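Local coordinates for techylectin-5A (Tachypleus tridentatus, PDB 1JC9), which recognises acetyl-group-containing substances on the cells it agglutinates, bacteria and human erythrocytes among them, as a lectin of innate immunity, at residues A[100-105]-A[116-122]; A[138-143]-A[154-160]; A[180-186]-A[242-246]; A[209-213]-A[223-227]. One frame throughout, in Å; residues are numbered along the deposited sequence.

Contact 1: A[100-105]-A[116-122]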
# COMPACT_ATOMS: atom_id res chain seq x y z
N ASN A 100 -0.55 -17.83 2.83
CA ASN A 100 -0.51 -17.29 4.19
C ASN A 100 -1.91 -17.24 4.77
O ASN A 100 -2.90 -17.22 4.03
CB ASN A 100 0.12 -15.89 4.18
CG ASN A 100 1.61 -15.92 3.91
OD1 ASN A 100 2.36 -16.61 4.61
ND2 ASN A 100 2.06 -15.18 2.90
N PRO A 101 -2.03 -17.24 6.11
CA PRO A 101 -3.33 -17.19 6.79
C PRO A 101 -4.11 -15.94 6.38
O PRO A 101 -3.52 -14.92 6.03
CB PRO A 101 -2.94 -17.17 8.27
CG PRO A 101 -1.64 -17.88 8.30
CD PRO A 101 -0.93 -17.32 7.09
N SER A 102 -5.44 -16.02 6.45
CA SER A 102 -6.29 -14.89 6.09
C SER A 102 -6.07 -13.68 6.99
O SER A 102 -6.42 -12.56 6.62
CB SER A 102 -7.76 -15.31 6.15
OG SER A 102 -8.15 -15.60 7.48
N ASP A 103 -5.49 -13.91 8.17
CA ASP A 103 -5.23 -12.83 9.12
C ASP A 103 -3.74 -12.50 9.19
O ASP A 103 -3.24 -12.00 10.20
CB ASP A 103 -5.75 -13.23 10.51
CG ASP A 103 -4.99 -14.39 11.11
OD1 ASP A 103 -4.46 -15.24 10.35
OD2 ASP A 103 -4.92 -14.48 12.36
N TYR A 104 -3.03 -12.77 8.10
CA TYR A 104 -1.60 -12.52 8.00
C TYR A 104 -1.20 -11.05 8.19
O TYR A 104 -0.13 -10.75 8.72
CB TYR A 104 -1.10 -13.02 6.64
CG TYR A 104 0.39 -12.92 6.46
CD1 TYR A 104 1.27 -13.58 7.33
CD2 TYR A 104 0.93 -12.20 5.40
CE1 TYR A 104 2.65 -13.52 7.14
CE2 TYR A 104 2.31 -12.13 5.20
CZ TYR A 104 3.16 -12.79 6.07
OH TYR A 104 4.52 -12.74 5.86
N PHE A 105 -2.07 -10.13 7.76
CA PHE A 105 -1.78 -8.71 7.89
C PHE A 105 -2.30 -8.10 9.19
O PHE A 105 -2.25 -6.88 9.38
CB PHE A 105 -2.35 -7.94 6.69
CG PHE A 105 -1.44 -7.97 5.49
CD1 PHE A 105 -1.07 -9.18 4.91
CD2 PHE A 105 -0.93 -6.79 4.96
CE1 PHE A 105 -0.19 -9.21 3.82
CE2 PHE A 105 -0.06 -6.81 3.88
CZ PHE A 105 0.31 -8.02 3.31
N PHE A 116 7.01 -6.66 6.49
CA PHE A 116 6.92 -8.11 6.63
C PHE A 116 6.45 -8.74 5.32
O PHE A 116 5.86 -8.07 4.48
CB PHE A 116 5.97 -8.47 7.79
CG PHE A 116 4.59 -7.89 7.66
CD1 PHE A 116 3.60 -8.55 6.94
CD2 PHE A 116 4.27 -6.68 8.27
CE1 PHE A 116 2.32 -8.02 6.82
CE2 PHE A 116 2.99 -6.14 8.16
CZ PHE A 116 2.01 -6.81 7.44
N GLY A 117 6.74 -10.04 5.16
CA GLY A 117 6.34 -10.74 3.96
C GLY A 117 7.44 -10.82 2.91
O GLY A 117 8.51 -10.23 3.08
N ASN A 118 7.16 -11.56 1.84
CA ASN A 118 8.11 -11.74 0.74
C ASN A 118 7.72 -10.82 -0.41
O ASN A 118 6.59 -10.87 -0.90
CB ASN A 118 8.07 -13.21 0.28
CG ASN A 118 9.08 -13.51 -0.80
OD1 ASN A 118 9.09 -12.89 -1.87
ND2 ASN A 118 9.95 -14.48 -0.54
N ILE A 119 8.66 -10.00 -0.87
CA ILE A 119 8.38 -9.05 -1.95
C ILE A 119 7.88 -9.67 -3.25
O ILE A 119 7.41 -8.96 -4.14
CB ILE A 119 9.61 -8.18 -2.27
CG1 ILE A 119 10.78 -9.06 -2.70
CG2 ILE A 119 9.98 -7.34 -1.06
CD1 ILE A 119 11.95 -8.28 -3.25
N GLU A 120 7.96 -10.99 -3.38
CA GLU A 120 7.48 -11.66 -4.59
C GLU A 120 6.08 -12.24 -4.38
O GLU A 120 5.46 -12.73 -5.32
CB GLU A 120 8.45 -12.76 -5.03
CG GLU A 120 9.79 -12.22 -5.52
CD GLU A 120 10.68 -13.31 -6.09
OE1 GLU A 120 10.30 -13.92 -7.10
OE2 GLU A 120 11.77 -13.54 -5.52
N LYS A 121 5.60 -12.18 -3.14
CA LYS A 121 4.28 -12.68 -2.80
C LYS A 121 3.52 -11.56 -2.10
O LYS A 121 3.55 -10.43 -2.57
CB LYS A 121 4.41 -13.91 -1.90
CG LYS A 121 5.09 -15.07 -2.63
CD LYS A 121 5.26 -16.29 -1.76
CE LYS A 121 5.88 -17.43 -2.58
NZ LYS A 121 6.13 -18.64 -1.75
N ASP A 122 2.84 -11.86 -0.99
CA ASP A 122 2.12 -10.81 -0.28
C ASP A 122 3.01 -10.18 0.79
O ASP A 122 3.69 -10.89 1.53
CB ASP A 122 0.81 -11.35 0.32
CG ASP A 122 0.97 -12.68 1.05
OD1 ASP A 122 1.98 -13.38 0.82
OD2 ASP A 122 0.08 -13.02 1.84
O HOH W 1 -1.21 -15.46 1.06
O HOH W 2 4.74 -13.27 2.21
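An aromatic cluster of Y104, F105 and F116, flanked by a hydrogen bond between the N100 amide and the D122 carboxylate, joins the loop after strand 89-95 to the chain that follows helix 109-114. F116 is the common partner: it turns its edge toward two faces at once, toward Y104 with planes at 86° and toward F105 with centroids 5.0 Å apart. F116 CE1 stands over the centre of the F105 ring, while F105 CD2 and F116 CZ approach to 3.8 Å. Y104, its CG anti to the backbone N (chi1 -175°), extends across to G117, where Y104 OH lies 3.3 Å from G117 CA. The N100 amide lies over one face of the Y104 ring and is nearly coplanar with the carboxylate of D122. N100 ND2 donates to D122 OD2 at 3.1 Å, on the syn lone pair, and a second, weak bond runs from N100 ND2 to D122 OD1 at 2.8 Å. Water 1 links N100 N to D122 OD2, so N100 and this water hold the buried carboxylate, while water 2 joins N118 N to the main-chain D122 O. Two edge-to-face pairs sharing F116 thus make the aromatic cluster of this part of the fibrinogen C-terminal domain.

Contact 2: A[138-143]-A[154-160]; sequences NYMIRF and YAIYQDF
I141 packs against Y157 and F160 on the buried face of the hairpin formed by strands 139-146 and 152-162. I141 CD1 sits over the centre of the F160 ring, 3.9 Å from its centroid, a CH-pi contact made possible by an extended side chain (chi1 179°). Farther along the same face, F143 CE1 meets Y157 CD1 at 3.7 Å, rim to rim, with planes at 84°. Four backbone bonds join the hydrogen-bonded pairs I141-Y157 and F143-A155, including F143 N to A155 O at 2.8 Å. The phenol of Y157 is bonded outside the hairpin, to N182 OD1 and F184 N.

The other face, carrying R142 and I156, is partly exposed, yet R142 CG and I156 CD1 come within 3.3 Å there. The guanidinium of R142 lies almost parallel to the ring of Y154, planes 8° apart, with Y154 CD2 3.5 Å from R142 NH1; D144 takes R142 NE in a salt bridge. M140 SD touches I156 CG2 more loosely, at 3.9 Å. At the corner of the second strand, N138 ND2 donates to D159 OD1 at 3.0 Å. The chemistry divides by burial: apolar and aromatic carbon toward the core, and on the partly exposed side polar groups such as R142 NE, held by D144, and N138 ND2, held by D159.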
# COMPACT_ATOMS: atom_id res chain seq x y z
N ASN A 138 9.25 13.58 -5.38
CA ASN A 138 7.80 13.53 -5.52
C ASN A 138 7.27 12.31 -6.28
O ASN A 138 7.61 12.08 -7.43
CB ASN A 138 7.31 14.83 -6.18
CG ASN A 138 5.81 15.02 -6.04
OD1 ASN A 138 5.21 14.63 -5.04
ND2 ASN A 138 5.20 15.62 -7.05
N TYR A 139 6.43 11.54 -5.60
CA TYR A 139 5.86 10.33 -6.17
C TYR A 139 4.35 10.34 -6.27
O TYR A 139 3.67 11.08 -5.56
CB TYR A 139 6.23 9.10 -5.33
CG TYR A 139 7.67 8.67 -5.39
CD1 TYR A 139 8.63 9.28 -4.58
CD2 TYR A 139 8.08 7.66 -6.26
CE1 TYR A 139 9.97 8.89 -4.65
CE2 TYR A 139 9.40 7.27 -6.33
CZ TYR A 139 10.34 7.88 -5.53
OH TYR A 139 11.65 7.48 -5.62
N MET A 140 3.83 9.50 -7.15
CA MET A 140 2.40 9.31 -7.29
C MET A 140 2.22 7.85 -6.91
O MET A 140 3.14 7.05 -7.08
CB MET A 140 1.92 9.55 -8.73
CG MET A 140 2.52 8.64 -9.78
SD MET A 140 1.69 8.86 -11.39
CE MET A 140 1.89 10.62 -11.64
N ILE A 141 1.07 7.50 -6.35
CA ILE A 141 0.83 6.12 -5.97
C ILE A 141 -0.26 5.55 -6.86
O ILE A 141 -1.23 6.23 -7.19
CB ILE A 141 0.42 5.98 -4.48
CG1 ILE A 141 0.15 4.51 -4.14
CG2 ILE A 141 -0.82 6.81 -4.18
CD1 ILE A 141 -0.07 4.25 -2.67
N ARG A 142 -0.09 4.30 -7.27
CA ARG A 142 -1.09 3.65 -8.11
C ARG A 142 -1.62 2.41 -7.41
O ARG A 142 -0.85 1.62 -6.86
CB ARG A 142 -0.49 3.27 -9.47
CG ARG A 142 -1.42 2.43 -10.33
CD ARG A 142 -0.87 2.17 -11.74
NE ARG A 142 -1.69 1.17 -12.42
CZ ARG A 142 -2.33 1.37 -13.57
NH1 ARG A 142 -2.25 2.53 -14.19
NH2 ARG A 142 -3.07 0.39 -14.08
N PHE A 143 -2.94 2.24 -7.42
CA PHE A 143 -3.58 1.07 -6.84
C PHE A 143 -4.09 0.20 -7.99
O PHE A 143 -4.83 0.67 -8.84
CB PHE A 143 -4.80 1.45 -5.98
CG PHE A 143 -4.46 2.16 -4.69
CD1 PHE A 143 -4.29 3.54 -4.67
CD2 PHE A 143 -4.36 1.45 -3.50
CE1 PHE A 143 -4.01 4.21 -3.48
CE2 PHE A 143 -4.09 2.11 -2.30
CZ PHE A 143 -3.91 3.49 -2.29
N TYR A 154 -8.18 0.63 -11.50
CA TYR A 154 -6.99 1.25 -10.93
C TYR A 154 -7.34 2.65 -10.46
O TYR A 154 -8.36 3.22 -10.87
CB TYR A 154 -5.86 1.33 -11.98
CG TYR A 154 -6.08 2.38 -13.04
CD1 TYR A 154 -7.03 2.20 -14.04
CD2 TYR A 154 -5.40 3.60 -12.99
CE1 TYR A 154 -7.29 3.20 -14.98
CE2 TYR A 154 -5.66 4.61 -13.92
CZ TYR A 154 -6.61 4.41 -14.91
OH TYR A 154 -6.89 5.41 -15.82
N ALA A 155 -6.50 3.19 -9.59
CA ALA A 155 -6.68 4.54 -9.06
C ALA A 155 -5.29 5.12 -8.90
O ALA A 155 -4.36 4.43 -8.47
CB ALA A 155 -7.39 4.49 -7.71
N ILE A 156 -5.14 6.38 -9.26
CA ILE A 156 -3.87 7.07 -9.17
C ILE A 156 -4.06 8.29 -8.27
O ILE A 156 -5.09 8.96 -8.35
CB ILE A 156 -3.40 7.60 -10.55
CG1 ILE A 156 -3.34 6.46 -11.57
CG2 ILE A 156 -2.05 8.29 -10.42
CD1 ILE A 156 -2.22 5.49 -11.34
N TYR A 157 -3.09 8.55 -7.40
CA TYR A 157 -3.13 9.71 -6.53
C TYR A 157 -1.77 10.38 -6.64
O TYR A 157 -0.73 9.74 -6.42
CB TYR A 157 -3.38 9.33 -5.07
CG TYR A 157 -4.76 8.80 -4.80
CD1 TYR A 157 -5.06 7.45 -5.01
CD2 TYR A 157 -5.78 9.64 -4.37
CE1 TYR A 157 -6.34 6.97 -4.81
CE2 TYR A 157 -7.07 9.17 -4.17
CZ TYR A 157 -7.35 7.83 -4.39
OH TYR A 157 -8.62 7.35 -4.20
N GLN A 158 -1.77 11.66 -6.99
CA GLN A 158 -0.51 12.39 -7.09
C GLN A 158 -0.03 12.83 -5.72
O GLN A 158 -0.77 12.77 -4.74
CB GLN A 158 -0.68 13.63 -7.97
CG GLN A 158 -0.89 13.34 -9.43
CD GLN A 158 -0.68 14.58 -10.29
OE1 GLN A 158 0.44 15.07 -10.43
NE2 GLN A 158 -1.77 15.10 -10.85
N ASP A 159 1.23 13.26 -5.67
CA ASP A 159 1.83 13.76 -4.45
C ASP A 159 1.58 12.88 -3.24
O ASP A 159 1.01 13.32 -2.24
CB ASP A 159 1.32 15.18 -4.17
CG ASP A 159 1.38 16.07 -5.40
OD1 ASP A 159 2.36 15.97 -6.16
OD2 ASP A 159 0.45 16.89 -5.60
N PHE A 160 2.02 11.63 -3.33
CA PHE A 160 1.86 10.67 -2.25
C PHE A 160 3.10 10.62 -1.36
O PHE A 160 4.22 10.47 -1.86
CB PHE A 160 1.61 9.27 -2.82
CG PHE A 160 1.76 8.16 -1.82
CD1 PHE A 160 0.88 8.05 -0.74
CD2 PHE A 160 2.79 7.23 -1.93
CE1 PHE A 160 1.03 7.04 0.21
CE2 PHE A 160 2.94 6.21 -0.99
CZ PHE A 160 2.06 6.12 0.08
O HOH W 3 6.28 11.96 -2.67

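Contact 3: A[180-186]-A[242-246]. With NAG (2-acetamido-2-deoxy-beta-D-glucopyranose), chain B.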
# COMPACT_ATOMS: atom_id res chain seq x y z
N ALA A 180 -11.40 3.19 -10.54
CA ALA A 180 -11.77 2.33 -9.42
C ALA A 180 -12.71 3.04 -8.45
O ALA A 180 -13.41 2.40 -7.67
CB ALA A 180 -10.52 1.88 -8.67
N GLY A 181 -12.74 4.37 -8.52
CA GLY A 181 -13.55 5.15 -7.61
C GLY A 181 -12.60 5.69 -6.56
O GLY A 181 -11.64 5.01 -6.18
N ASN A 182 -12.86 6.89 -6.07
CA ASN A 182 -11.99 7.52 -5.08
C ASN A 182 -12.27 7.07 -3.65
O ASN A 182 -12.94 7.77 -2.90
CB ASN A 182 -12.14 9.04 -5.18
CG ASN A 182 -11.14 9.78 -4.32
OD1 ASN A 182 -10.30 9.18 -3.66
ND2 ASN A 182 -11.24 11.11 -4.33
N SER A 183 -11.74 5.91 -3.26
CA SER A 183 -11.97 5.41 -1.91
C SER A 183 -10.76 5.56 -0.97
O SER A 183 -10.81 5.09 0.17
CB SER A 183 -12.41 3.95 -1.94
OG SER A 183 -13.67 3.82 -2.58
N PHE A 184 -9.70 6.20 -1.43
CA PHE A 184 -8.51 6.41 -0.60
C PHE A 184 -8.47 7.88 -0.17
O PHE A 184 -7.86 8.24 0.84
CB PHE A 184 -7.24 6.06 -1.39
CG PHE A 184 -5.99 5.98 -0.54
CD1 PHE A 184 -5.94 5.16 0.58
CD2 PHE A 184 -4.83 6.66 -0.92
CE1 PHE A 184 -4.76 5.02 1.32
CE2 PHE A 184 -3.65 6.53 -0.19
CZ PHE A 184 -3.61 5.70 0.93
N GLY A 185 -9.15 8.71 -0.95
CA GLY A 185 -9.18 10.14 -0.68
C GLY A 185 -9.54 10.55 0.74
O GLY A 185 -8.92 11.45 1.30
N ARG A 186 -10.54 9.91 1.33
CA ARG A 186 -10.97 10.27 2.67
C ARG A 186 -9.90 10.04 3.73
O ARG A 186 -9.98 10.58 4.83
CB ARG A 186 -12.24 9.52 3.06
CG ARG A 186 -13.01 10.17 4.21
CD ARG A 186 -14.37 9.52 4.44
NE ARG A 186 -14.28 8.25 5.17
CZ ARG A 186 -15.33 7.49 5.47
NH1 ARG A 186 -16.55 7.87 5.10
NH2 ARG A 186 -15.17 6.36 6.14
N TRP A 242 -12.67 -1.90 -1.21
CA TRP A 242 -12.48 -0.68 -1.98
C TRP A 242 -13.93 -0.31 -2.26
O TRP A 242 -14.52 -0.69 -3.28
CB TRP A 242 -11.70 -0.92 -3.27
CG TRP A 242 -11.33 0.37 -3.94
CD1 TRP A 242 -12.07 1.08 -4.85
CD2 TRP A 242 -10.14 1.15 -3.71
NE1 TRP A 242 -11.43 2.24 -5.20
CE2 TRP A 242 -10.24 2.31 -4.51
CE3 TRP A 242 -9.01 0.98 -2.90
CZ2 TRP A 242 -9.25 3.31 -4.53
CZ3 TRP A 242 -8.02 1.97 -2.92
CH2 TRP A 242 -8.15 3.12 -3.73
N ARG A 243 -14.51 0.41 -1.31
CA ARG A 243 -15.90 0.81 -1.35
C ARG A 243 -16.50 1.29 -2.67
O ARG A 243 -17.55 0.79 -3.08
CB ARG A 243 -16.15 1.88 -0.29
CG ARG A 243 -17.61 2.28 -0.17
CD ARG A 243 -17.78 3.45 0.77
NE ARG A 243 -19.18 3.85 0.87
CZ ARG A 243 -19.63 4.77 1.72
NH1 ARG A 243 -18.79 5.39 2.55
NH2 ARG A 243 -20.92 5.08 1.75
N ALA A 244 -15.84 2.24 -3.32
CA ALA A 244 -16.36 2.79 -4.56
C ALA A 244 -16.57 1.78 -5.68
O ALA A 244 -17.33 2.03 -6.61
CB ALA A 244 -15.46 3.93 -5.04
N TRP A 245 -15.90 0.64 -5.61
CA TRP A 245 -16.05 -0.36 -6.66
C TRP A 245 -16.92 -1.55 -6.25
O TRP A 245 -17.91 -1.85 -6.92
CB TRP A 245 -14.68 -0.85 -7.14
CG TRP A 245 -14.75 -1.84 -8.28
CD1 TRP A 245 -15.75 -1.96 -9.21
CD2 TRP A 245 -13.77 -2.84 -8.61
NE1 TRP A 245 -15.45 -2.97 -10.10
CE2 TRP A 245 -14.25 -3.53 -9.76
CE3 TRP A 245 -12.54 -3.23 -8.06
CZ2 TRP A 245 -13.54 -4.57 -10.36
CZ3 TRP A 245 -11.83 -4.27 -8.66
CH2 TRP A 245 -12.34 -4.93 -9.80
N LYS A 246 -16.56 -2.22 -5.16
CA LYS A 246 -17.30 -3.41 -4.73
C LYS A 246 -18.08 -3.31 -3.42
O LYS A 246 -18.61 -4.32 -2.95
CB LYS A 246 -16.35 -4.60 -4.66
CG LYS A 246 -15.70 -4.98 -5.98
CD LYS A 246 -16.72 -5.55 -6.95
CE LYS A 246 -16.04 -6.16 -8.17
NZ LYS A 246 -17.04 -6.79 -9.09
C1 NAG B . -18.78 4.58 6.79
C2 NAG B . -18.36 3.71 8.07
C3 NAG B . -19.60 3.63 9.04
C4 NAG B . -19.88 5.05 9.47
C5 NAG B . -20.22 5.90 8.19
C6 NAG B . -20.50 7.37 8.54
C7 NAG B . -16.66 2.02 7.78
C8 NAG B . -16.19 0.66 7.36
N2 NAG B . -17.99 2.36 7.63
O1 NAG B . -17.70 4.72 5.81
O3 NAG B . -19.28 2.87 10.21
O4 NAG B . -21.02 5.07 10.40
O5 NAG B . -19.14 5.92 7.21
O6 NAG B . -20.79 7.97 7.24
O7 NAG B . -15.81 2.80 8.26
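The indole of W242 has one face covered by S183 CB and its NE1 edge directed at the backbone of A180 and G181. S183 CB stands 3.8 Å from the centroid of the W242 five-membered ring, only 13° off the normal, a CH-pi contact over the face. In the plane of the indole, W242 NE1 donates to G181 O at 2.9 Å, though it approaches from above the carbonyl plane; a weak second bond runs from W242 NE1 to A180 O. A180 CB adds a contact beside the same nitrogen, and F184 CB touches W242 CH2 at the far end of the six-membered ring.

The S183 hydroxyl reaches the start of helix 243-246. With OG beside its own backbone N (chi1 -65°), S183 OG accepts from A244 N at 2.8 Å, engaging an amide of the helix's first turn. A244 CB packs closely on G181 CA, at 3.4 Å.

Both arginines project from this joint to the sugar. R186, bent at chi3 (78°), presents an edge of its guanidinium to the reducing end, R186 NH2 donating to NAG O1 at 3.0 Å. R243, extended from CG to NE, brings R243 NH1 to 3.5 Å from NAG O1, and E221 OE2 forms a salt bridge with R243 NH1. While the W242 and S183 bonds hold the two segments together, R186 and R243 probably give this side of the pocket a positive character, partly offset by E221.

Contact 4: A[209-213]-A[223-227]; sequences TYKGG and NLNGL. With NAG (2-acetamido-2-deoxy-beta-D-glucopyranose), chain B.
Two asparagines reach across to Y210 and G213 by different first torsions: N223 places CG opposite the backbone N (chi1 -169°), whereas N225 swings CG to the side of its own N (chi1 -73°). They belong to the type I beta turn from N223 to G226, which lies against the end of helix 206-210 in the ligand-binding region of this fibrinogen-like domain. N223 ND2 donates to Y210 O at 3.0 Å, in the carbonyl plane and close to the plane of its own amide. The same nitrogen also bonds G239 O, while Y216 OH is bonded to N223 OD1; both ends of this buried amide are therefore held, which fixes its rotation.

K211 leaves helical backbone angles with a positive phi, which redirects the chain into the two glycines. G212 CA runs close to N225 O, at 3.5 Å, and water 4 lies within hydrogen-bonding distance of both K211 O and N225 O. The aliphatic part of K211 lies across L227, with K211 CB 3.6 Å from L227 CD2; the ammonium end turns back to the helix, bonding Q208 O.

Y210 offers one ring face to the acetyl methyl, Y210 CZ lying 3.7 Å from NAG C8, and Y236 and H220 are its neighbours in the pocket. The bond to Y210 O probably helps to position the backbone that carries this ring. At the other end of the turn, N225 ND2 donates to G213 O at 2.8 Å with an N-H...O angle of 173°, the acceptor within the amide plane of N225.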
# COMPACT_ATOMS: atom_id res chain seq x y z
N THR A 209 -11.40 -3.44 14.83
CA THR A 209 -12.67 -3.79 14.21
C THR A 209 -12.48 -4.23 12.76
O THR A 209 -13.05 -5.23 12.34
CB THR A 209 -13.65 -2.59 14.22
OG1 THR A 209 -13.83 -2.13 15.56
CG2 THR A 209 -15.00 -3.00 13.64
N TYR A 210 -11.67 -3.48 12.02
CA TYR A 210 -11.44 -3.78 10.61
C TYR A 210 -10.17 -4.56 10.26
O TYR A 210 -9.84 -4.74 9.09
CB TYR A 210 -11.59 -2.48 9.82
CG TYR A 210 -12.98 -1.93 10.04
CD1 TYR A 210 -14.10 -2.63 9.58
CD2 TYR A 210 -13.19 -0.77 10.78
CE1 TYR A 210 -15.39 -2.20 9.87
CE2 TYR A 210 -14.49 -0.33 11.08
CZ TYR A 210 -15.58 -1.06 10.62
OH TYR A 210 -16.86 -0.65 10.92
N LYS A 211 -9.48 -5.01 11.30
CA LYS A 211 -8.32 -5.89 11.19
C LYS A 211 -7.02 -5.54 10.46
O LYS A 211 -6.23 -6.45 10.19
CB LYS A 211 -8.82 -7.23 10.63
CG LYS A 211 -10.01 -7.79 11.39
CD LYS A 211 -9.66 -8.05 12.85
CE LYS A 211 -10.80 -8.73 13.60
NZ LYS A 211 -11.96 -7.82 13.79
N GLY A 212 -6.76 -4.28 10.15
CA GLY A 212 -5.51 -4.00 9.47
C GLY A 212 -4.70 -2.86 10.04
O GLY A 212 -5.05 -2.30 11.08
N GLY A 213 -3.60 -2.55 9.36
CA GLY A 213 -2.76 -1.43 9.74
C GLY A 213 -3.07 -0.47 8.60
O GLY A 213 -2.76 -0.77 7.45
N ASN A 223 -9.62 -0.68 2.62
CA ASN A 223 -9.01 -1.44 3.72
C ASN A 223 -8.15 -2.56 3.15
O ASN A 223 -8.31 -3.73 3.52
CB ASN A 223 -10.15 -2.00 4.59
CG ASN A 223 -9.67 -2.58 5.91
OD1 ASN A 223 -8.90 -1.94 6.64
ND2 ASN A 223 -10.14 -3.77 6.25
N LEU A 224 -7.22 -2.21 2.27
CA LEU A 224 -6.36 -3.18 1.61
C LEU A 224 -5.50 -4.09 2.48
O LEU A 224 -5.05 -5.14 2.02
CB LEU A 224 -5.49 -2.46 0.57
CG LEU A 224 -6.15 -2.29 -0.81
CD1 LEU A 224 -7.65 -2.04 -0.70
CD2 LEU A 224 -5.47 -1.16 -1.56
N ASN A 225 -5.26 -3.70 3.73
CA ASN A 225 -4.48 -4.55 4.62
C ASN A 225 -5.41 -5.35 5.53
O ASN A 225 -4.99 -5.84 6.58
CB ASN A 225 -3.52 -3.72 5.48
CG ASN A 225 -2.35 -3.19 4.68
OD1 ASN A 225 -1.98 -3.75 3.64
ND2 ASN A 225 -1.74 -2.12 5.17
N GLY A 226 -6.68 -5.49 5.13
CA GLY A 226 -7.64 -6.23 5.93
C GLY A 226 -7.53 -7.74 5.75
O GLY A 226 -6.59 -8.24 5.13
N LEU A 227 -8.50 -8.47 6.30
CA LEU A 227 -8.52 -9.93 6.21
C LEU A 227 -8.68 -10.39 4.77
O LEU A 227 -9.38 -9.75 3.99
CB LEU A 227 -9.67 -10.51 7.06
CG LEU A 227 -9.71 -10.16 8.55
CD1 LEU A 227 -10.86 -10.90 9.20
CD2 LEU A 227 -8.40 -10.55 9.22
C1 NAG B . -18.78 4.58 6.79
C2 NAG B . -18.36 3.71 8.07
C3 NAG B . -19.60 3.63 9.04
C4 NAG B . -19.88 5.05 9.47
C5 NAG B . -20.22 5.90 8.19
C6 NAG B . -20.50 7.37 8.54
C7 NAG B . -16.66 2.02 7.78
C8 NAG B . -16.19 0.66 7.36
N2 NAG B . -17.99 2.36 7.63
O1 NAG B . -17.70 4.72 5.81
O3 NAG B . -19.28 2.87 10.21
O4 NAG B . -21.02 5.07 10.40
O5 NAG B . -19.14 5.92 7.21
O6 NAG B . -20.79 7.97 7.24
O7 NAG B . -15.81 2.80 8.26
O HOH W 4 -5.60 -8.10 8.30

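From the N terminus, contact 1 is the first to close, drawing a short loop around helix 109-114 beside the sheet. Contact 2 follows in series as the hairpin of strands 139-146 and 152-162, on the opposite side of the chain's centre. Contact 3 then closes a much longer loop, from residues 180-186 to helix 243-246, and contact 4 is nested within it. Contacts 3 and 4 both touch the bound sugar. Y157 and N182 couple the hairpin to contact 3. L224 of contact 4 meets both F143 of contact 2 and W242 of contact 3, and F105 packs on N225, so contact 4 touches each of the other three and helps join sheet and pocket.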